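Local atomic coordinates of AA9 family lytic polysaccharide monooxygenase B (Heterobasidion irregulare TC 32-1, PDB entry 5NNS), a protein that oxidatively cleaves cellulose and related polysaccharides by oxidising C1 at the glycosidic bond, using a copper ion, a reducing agent and oxygen or hydrogen peroxide. Residues W78-G83 with Q163-P168; N110-V115 with M126-A131; I150-L155 with G193-S198. All blocks are in the same frame, centred on the assembly; numbering follows the deposited sequence.

Contact 1. Residues W78-G83 with Q163-P168. With CU (copper (II) ion), chain E.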
# COMPACT_ATOMS: atom_id res chain seq x y z
N TRP A 78 6.62 -1.91 13.98
CA TRP A 78 6.73 -2.89 12.91
C TRP A 78 7.96 -3.78 13.13
O TRP A 78 9.07 -3.25 13.30
CB TRP A 78 6.79 -2.19 11.55
CG TRP A 78 6.79 -3.12 10.39
CD1 TRP A 78 7.81 -3.36 9.55
CD2 TRP A 78 5.70 -3.94 9.96
NE1 TRP A 78 7.45 -4.30 8.61
CE2 TRP A 78 6.15 -4.67 8.84
CE3 TRP A 78 4.39 -4.14 10.41
CZ2 TRP A 78 5.33 -5.58 8.16
CZ3 TRP A 78 3.59 -5.04 9.74
CH2 TRP A 78 4.06 -5.75 8.63
N PRO A 79 7.76 -5.11 13.17
CA PRO A 79 8.86 -6.04 13.52
C PRO A 79 9.80 -6.47 12.38
O PRO A 79 10.82 -7.09 12.66
CB PRO A 79 8.12 -7.25 14.07
CG PRO A 79 6.83 -7.26 13.32
CD PRO A 79 6.47 -5.82 13.11
N HIS A 80 9.47 -6.18 11.13
CA HIS A 80 10.26 -6.66 10.00
C HIS A 80 11.02 -5.53 9.32
O HIS A 80 10.56 -4.39 9.27
CB HIS A 80 9.37 -7.42 9.04
CG HIS A 80 8.63 -8.53 9.69
ND1 HIS A 80 9.26 -9.49 10.45
CD2 HIS A 80 7.31 -8.82 9.75
CE1 HIS A 80 8.37 -10.34 10.93
NE2 HIS A 80 7.17 -9.95 10.52
N THR A 81 12.21 -5.85 8.83
CA THR A 81 13.13 -4.86 8.29
C THR A 81 13.59 -5.10 6.85
O THR A 81 14.25 -4.23 6.28
CB THR A 81 14.36 -4.75 9.21
OG1 THR A 81 14.89 -6.06 9.44
CG2 THR A 81 13.96 -4.14 10.53
N ILE A 82 13.23 -6.23 6.25
CA ILE A 82 13.74 -6.62 4.93
C ILE A 82 12.60 -6.72 3.91
O ILE A 82 11.74 -7.60 4.00
CB ILE A 82 14.50 -7.96 5.00
CG1 ILE A 82 15.69 -7.85 5.97
CG2 ILE A 82 14.99 -8.38 3.62
CD1 ILE A 82 16.17 -9.19 6.49
N GLY A 83 12.60 -5.79 2.96
CA GLY A 83 11.68 -5.79 1.82
C GLY A 83 11.27 -4.37 1.43
O GLY A 83 11.58 -3.42 2.14
N GLN A 163 8.64 -17.43 0.81
CA GLN A 163 7.29 -17.11 1.26
C GLN A 163 7.22 -15.58 1.34
O GLN A 163 7.75 -14.99 2.28
CB GLN A 163 6.97 -17.73 2.62
CG GLN A 163 5.50 -17.59 3.02
CD GLN A 163 5.22 -18.05 4.43
OE1 GLN A 163 4.59 -17.33 5.21
NE2 GLN A 163 5.67 -19.25 4.78
N PRO A 164 6.58 -14.95 0.35
CA PRO A 164 6.37 -13.50 0.44
C PRO A 164 5.27 -13.19 1.42
O PRO A 164 4.34 -13.97 1.56
CB PRO A 164 5.94 -13.11 -0.98
CG PRO A 164 5.33 -14.36 -1.54
CD PRO A 164 6.12 -15.48 -0.95
N GLN A 165 5.40 -12.06 2.11
CA GLN A 165 4.40 -11.61 3.06
C GLN A 165 3.95 -10.21 2.66
O GLN A 165 4.67 -9.23 2.89
CB GLN A 165 4.97 -11.62 4.46
CG GLN A 165 5.24 -13.02 4.99
CD GLN A 165 5.83 -13.01 6.39
OE1 GLN A 165 5.81 -11.99 7.09
NE2 GLN A 165 6.36 -14.15 6.80
N PHE A 166 2.78 -10.14 2.04
CA PHE A 166 2.16 -8.89 1.63
C PHE A 166 1.28 -8.38 2.75
O PHE A 166 0.44 -9.12 3.28
CB PHE A 166 1.32 -9.12 0.37
CG PHE A 166 2.11 -9.63 -0.80
CD1 PHE A 166 2.72 -8.75 -1.68
CD2 PHE A 166 2.24 -11.00 -1.03
CE1 PHE A 166 3.45 -9.21 -2.76
CE2 PHE A 166 2.96 -11.47 -2.11
CZ PHE A 166 3.57 -10.57 -2.98
N TYR A 167 1.47 -7.11 3.13
CA TYR A 167 0.66 -6.45 4.16
C TYR A 167 0.06 -5.18 3.57
O TYR A 167 0.67 -4.11 3.66
CB TYR A 167 1.52 -6.09 5.36
CG TYR A 167 2.12 -7.26 6.10
CD1 TYR A 167 1.41 -7.93 7.08
CD2 TYR A 167 3.43 -7.66 5.85
CE1 TYR A 167 1.97 -8.98 7.78
CE2 TYR A 167 4.01 -8.71 6.54
CZ TYR A 167 3.28 -9.36 7.51
OH TYR A 167 3.82 -10.41 8.19
N PRO A 168 -1.13 -5.29 2.96
CA PRO A 168 -1.78 -4.14 2.33
C PRO A 168 -2.91 -3.56 3.16
O PRO A 168 -3.66 -4.30 3.77
CB PRO A 168 -2.35 -4.75 1.05
CG PRO A 168 -2.70 -6.14 1.43
CD PRO A 168 -1.83 -6.54 2.59
CU CU E . 5.15 -10.54 10.81
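Trp-78, in the loop between strands 70-75 and 85-91, and Tyr-167, on strand 165-176, mark the nearest approach of the two backbones, yet their CA atoms lie 11.2 Å apart, so the contact is made by side chains alone. The indole of Trp-78 is swung across by its first torsion, which sets CG anti to the backbone N (chi1 -175°), and it drives the far edge of its six-membered ring into one face of the Tyr-167 phenol. This is a T-shaped stack: the planes stand at 87°, the ring centroids are 4.8 Å apart, and CH2 of Trp-78 hangs over the middle of the phenol, 3.4 Å from CD2 of Tyr-167. The tyrosine ring is thereby covered on that face, which probably limits its tilt. On the indole itself, Pro-79 CD and, slightly higher above the plane, His-80 CD2 lie over the rim of one face, while Leu-155 and the helix residues Met-126 and Val-130 also pack against Trp-78. Beyond this aromatic base sits the copper. NE2 of His-80 binds the metal at 2.1 Å, and the Tyr-167 hydroxyl approaches it at a longer 2.9 Å from OH to copper. The same OH gives its hydrogen to OE1 of Gln-165, 2.8 Å away, from above the carbonyl plane and not along a lone pair. That bond probably helps to orient the hydroxyl beside the copper, and OE1 of Gln-165 itself lies 4.0 Å from the metal. Gln-165 also touches His-159; both probably belong to the oxygen-binding site, as in related enzymes. With His-1, which binds through its amino nitrogen and, as in the family, its imidazole, the arrangement is the histidine brace of AA9 lytic polysaccharide monooxygenases, accompanied by an axial tyrosine.

Contact 2. Residues N110-V115 with M126-A131. With AKR (acrylic acid), chain N.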
# COMPACT_ATOMS: atom_id res chain seq x y z
N ASN A 110 4.76 5.75 -5.23
CA ASN A 110 6.01 5.75 -4.48
C ASN A 110 6.43 4.33 -4.13
O ASN A 110 5.60 3.50 -3.79
CB ASN A 110 5.84 6.59 -3.20
CG ASN A 110 7.08 6.58 -2.32
OD1 ASN A 110 7.11 5.92 -1.29
ND2 ASN A 110 8.12 7.29 -2.75
N GLN A 111 7.73 4.06 -4.22
CA GLN A 111 8.29 2.85 -3.65
C GLN A 111 9.74 3.06 -3.27
O GLN A 111 10.42 3.91 -3.84
CB GLN A 111 8.19 1.68 -4.64
CG GLN A 111 9.07 1.84 -5.87
CD GLN A 111 8.83 0.78 -6.91
OE1 GLN A 111 8.10 -0.19 -6.67
NE2 GLN A 111 9.47 0.92 -8.07
N VAL A 112 10.19 2.29 -2.28
CA VAL A 112 11.61 2.22 -1.93
C VAL A 112 11.91 0.76 -1.61
O VAL A 112 11.30 0.19 -0.70
CB VAL A 112 11.98 3.12 -0.72
CG1 VAL A 112 13.48 3.09 -0.48
CG2 VAL A 112 11.54 4.57 -0.96
N GLY A 113 12.82 0.18 -2.38
CA GLY A 113 13.22 -1.21 -2.23
C GLY A 113 14.56 -1.28 -1.54
O GLY A 113 14.73 -0.73 -0.45
N LEU A 114 15.52 -1.95 -2.18
CA LEU A 114 16.87 -2.06 -1.64
C LEU A 114 17.60 -0.76 -1.97
O LEU A 114 17.86 -0.48 -3.13
CB LEU A 114 17.60 -3.26 -2.24
CG LEU A 114 19.04 -3.50 -1.79
CD1 LEU A 114 19.13 -3.59 -0.27
CD2 LEU A 114 19.59 -4.75 -2.46
N VAL A 115 17.89 0.03 -0.94
CA VAL A 115 18.52 1.35 -1.11
C VAL A 115 20.02 1.20 -1.36
O VAL A 115 20.58 1.88 -2.21
CB VAL A 115 18.24 2.27 0.10
CG1 VAL A 115 19.05 3.56 0.02
CG2 VAL A 115 16.75 2.56 0.19
N MET A 126 11.69 -0.76 4.15
CA MET A 126 10.99 -1.24 5.35
C MET A 126 11.76 -0.92 6.63
O MET A 126 11.16 -0.59 7.65
CB MET A 126 10.73 -2.74 5.26
CG MET A 126 9.66 -3.24 6.21
SD MET A 126 9.36 -5.01 5.99
CE MET A 126 8.68 -5.02 4.33
N GLY A 127 13.09 -1.03 6.56
CA GLY A 127 13.98 -0.56 7.63
C GLY A 127 13.91 0.94 7.85
O GLY A 127 13.99 1.41 8.98
N GLN A 128 13.76 1.70 6.76
CA GLN A 128 13.59 3.15 6.85
C GLN A 128 12.24 3.53 7.48
O GLN A 128 12.17 4.46 8.27
CB GLN A 128 13.73 3.81 5.47
CG GLN A 128 15.15 3.79 4.92
CD GLN A 128 15.26 4.35 3.52
OE1 GLN A 128 14.34 4.21 2.71
NE2 GLN A 128 16.38 4.99 3.21
N LEU A 129 11.19 2.80 7.12
CA LEU A 129 9.85 2.97 7.70
C LEU A 129 9.88 2.81 9.23
O LEU A 129 9.38 3.66 9.96
CB LEU A 129 8.88 1.97 7.07
CG LEU A 129 7.39 1.99 7.43
CD1 LEU A 129 6.59 1.50 6.24
CD2 LEU A 129 7.05 1.16 8.66
N VAL A 130 10.49 1.72 9.70
CA VAL A 130 10.63 1.45 11.14
C VAL A 130 11.37 2.61 11.82
O VAL A 130 10.92 3.13 12.85
CB VAL A 130 11.35 0.11 11.41
CG1 VAL A 130 11.68 -0.07 12.88
CG2 VAL A 130 10.52 -1.07 10.91
N ALA A 131 12.50 3.02 11.23
CA ALA A 131 13.35 4.09 11.77
C ALA A 131 12.69 5.46 11.81
O ALA A 131 13.05 6.29 12.65
CB ALA A 131 14.64 4.18 10.98
CA AKR N . 10.65 -0.59 -11.26
CB AKR N . 11.09 -0.69 -12.50
C AKR N . 9.53 -1.43 -10.76
O AKR N . 8.98 -2.26 -11.52
OXT AKR N . 9.15 -1.31 -9.58
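Val-112 and Gln-128 meet because the valine sends CG1 anti to its own nitrogen (chi1 -176°), out toward the helix, while Gln-128 swings CG anti to its carbonyl carbon (chi1 -70°) and runs on extended toward the strand. The two belong to a beta-hairpin followed by a short helix at the margin of the AA9 beta-sandwich: strand 106-116 pairs antiparallel with edge strand 123-124, and helix 125-131 folds back over it. The two side chains cross at about a right angle, and CG1 of Val-112 rests 3.5 Å from OE1 of Gln-128. Val-115, beyond the break in the strand at Gly-113, brings CG2 to the end of the same amide. This is van der Waals contact between valine methyls and a glutamine amide, small in area and lying at the surface, where the contact borders solvent. Gln-111 faces elsewhere, toward a bound acrylic acid molecule, to which its NE2 donates a hydrogen bond. OE1 of Gln-111 accepts a hydrogen bond from Lys-108 NZ, so the amide is held at both ends. With an alanine here, OXT of the acrylic acid and Lys-108 NZ would probably lose this amide as partner. The bond to the ligand is nearly straight: NE2 of Gln-111 lies 2.7 Å from OXT of the acrylic acid, with an N-H...O angle of 161°.

Contact 3. Residues I150-L155 with G193-S198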
# COMPACT_ATOMS: atom_id res chain seq x y z
N ILE A 150 -8.80 5.25 -4.05
CA ILE A 150 -8.21 4.51 -2.93
C ILE A 150 -6.73 4.87 -2.84
O ILE A 150 -6.07 5.02 -3.87
CB ILE A 150 -8.32 2.98 -3.13
CG1 ILE A 150 -9.78 2.54 -3.26
CG2 ILE A 150 -7.65 2.25 -1.97
CD1 ILE A 150 -10.67 2.86 -2.07
N LEU A 151 -6.23 5.02 -1.61
CA LEU A 151 -4.80 5.16 -1.33
C LEU A 151 -4.37 3.90 -0.61
O LEU A 151 -4.88 3.60 0.47
CB LEU A 151 -4.54 6.37 -0.43
CG LEU A 151 -3.09 6.59 0.05
CD1 LEU A 151 -2.20 6.94 -1.13
CD2 LEU A 151 -3.03 7.68 1.12
N ARG A 152 -3.39 3.20 -1.19
CA ARG A 152 -3.03 1.85 -0.77
C ARG A 152 -1.56 1.81 -0.34
O ARG A 152 -0.68 2.16 -1.13
CB ARG A 152 -3.28 0.88 -1.93
CG ARG A 152 -2.63 -0.49 -1.79
CD ARG A 152 -3.09 -1.44 -2.88
NE ARG A 152 -2.84 -2.83 -2.52
CZ ARG A 152 -1.70 -3.50 -2.74
NH1 ARG A 152 -0.66 -2.93 -3.33
NH2 ARG A 152 -1.62 -4.78 -2.37
N HIS A 153 -1.31 1.37 0.90
CA HIS A 153 0.06 1.14 1.40
C HIS A 153 0.33 -0.35 1.49
O HIS A 153 -0.54 -1.10 1.94
CB HIS A 153 0.28 1.80 2.76
CG HIS A 153 0.26 3.29 2.71
ND1 HIS A 153 -0.91 4.02 2.67
CD2 HIS A 153 1.27 4.19 2.68
CE1 HIS A 153 -0.62 5.31 2.62
NE2 HIS A 153 0.70 5.44 2.63
N GLU A 154 1.53 -0.76 1.09
CA GLU A 154 1.90 -2.16 1.06
C GLU A 154 3.34 -2.38 1.52
O GLU A 154 4.26 -1.68 1.07
CB GLU A 154 1.72 -2.73 -0.34
CG GLU A 154 1.91 -4.23 -0.41
CD GLU A 154 1.55 -4.81 -1.77
OE1 GLU A 154 1.83 -4.16 -2.80
OE2 GLU A 154 0.96 -5.91 -1.80
N LEU A 155 3.50 -3.36 2.40
CA LEU A 155 4.80 -3.83 2.83
C LEU A 155 4.95 -5.24 2.33
O LEU A 155 4.04 -6.06 2.50
CB LEU A 155 4.92 -3.79 4.35
CG LEU A 155 4.68 -2.44 5.02
CD1 LEU A 155 4.96 -2.53 6.51
CD2 LEU A 155 5.52 -1.33 4.40
N GLY A 193 -3.16 -9.75 -9.96
CA GLY A 193 -2.81 -9.62 -11.38
C GLY A 193 -1.41 -9.09 -11.55
O GLY A 193 -0.66 -9.58 -12.40
N ALA A 194 -1.05 -8.09 -10.74
CA ALA A 194 0.26 -7.42 -10.82
C ALA A 194 1.42 -8.31 -10.41
O ALA A 194 2.52 -8.17 -10.95
CB ALA A 194 0.25 -6.17 -9.95
N TYR A 195 1.18 -9.19 -9.43
CA TYR A 195 2.23 -9.99 -8.80
C TYR A 195 2.05 -11.47 -9.13
O TYR A 195 0.94 -11.92 -9.37
CB TYR A 195 2.19 -9.84 -7.28
CG TYR A 195 2.29 -8.42 -6.74
CD1 TYR A 195 3.18 -7.49 -7.29
CD2 TYR A 195 1.54 -8.01 -5.63
CE1 TYR A 195 3.27 -6.20 -6.78
CE2 TYR A 195 1.63 -6.73 -5.12
CZ TYR A 195 2.50 -5.82 -5.69
OH TYR A 195 2.59 -4.54 -5.18
N SER A 196 3.15 -12.21 -9.13
CA SER A 196 3.11 -13.67 -9.17
C SER A 196 4.40 -14.26 -8.62
O SER A 196 5.40 -13.56 -8.45
CB SER A 196 2.86 -14.19 -10.59
OG SER A 196 4.03 -14.13 -11.39
N MET A 197 4.37 -15.57 -8.39
CA MET A 197 5.54 -16.31 -7.91
C MET A 197 6.67 -16.49 -8.93
O MET A 197 7.69 -17.07 -8.60
CB MET A 197 5.11 -17.67 -7.34
CG MET A 197 4.27 -17.58 -6.07
SD MET A 197 5.13 -16.86 -4.64
CE MET A 197 6.17 -18.23 -4.15
N SER A 198 6.51 -16.00 -10.17
CA SER A 198 7.63 -15.92 -11.12
C SER A 198 8.38 -14.57 -11.08
O SER A 198 9.44 -14.43 -11.71
CB SER A 198 7.15 -16.24 -12.55
OG SER A 198 6.06 -15.44 -12.93
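Tyr-195 brings the hydroxyl edge of its ring up to the carboxylate of Glu-154, the two side chains arriving from opposite directions. Glu-154 lies on strand 147-157, in the mixed sheet of the AA9 beta-sandwich, and Tyr-195 reaches it from the long loop that follows strand 165-176, so the contact fastens that loop against the sheet. The tyrosine OH donates to Glu-154 OE1 at a short 2.5 Å, meeting the oxygen on its syn side and 23° out of the carboxylate plane. Ring and carboxylate are turned 41° from each other, and CE2 of Tyr-195 sits 3.5 Å from OE2 of Glu-154. The glutamate reaches this far because its chain is fully stretched, with CG anti to the backbone N (chi1 -172°). Its charge is answered from within its own strand: two residues back, Arg-152 forms a two-pronged salt bridge through two hydrogen bonds, both weak, so that OE1 takes hydrogens from both NH1 and the tyrosine. The guanidinium is held in turn by backbone carbonyls, NE on Ser-48 O and NH2 on Ile-47 O, which probably helps keep it turned to the glutamate. All three side chains are buried, and the ion pair would probably keep Glu-154 ionised there. The rings of Phe-166, on the neighbouring strand, and Tyr-195 meet, and Met-86 of strand 85-91 touches the tyrosine as well. In the salt bridge, NH1 of Arg-152 lies 2.8 Å from OE1 of Glu-154, and NH2 of Arg-152 lies 2.9 Å from OE2 of Glu-154.

Contacts 1 and 3 are buried, whereas contact 2 lies at the surface. All three reach the same mixed sheet: contacts 1 and 3 use its neighbouring strands 165-176 and 147-157, joined by a probable hydrogen bond from Tyr-167 N to Leu-155 O, while contact 2 sits toward the other margin. Trp-78, Met-126, Leu-129 and Leu-155 form an apolar junction through which all three touch. Their chemistry differs with place: contact 1 pairs aromatic rings beside a metal, contact 3 adds a tyrosine hydroxyl to a buried ion pair, and contact 2 relies on methyls against a single amide.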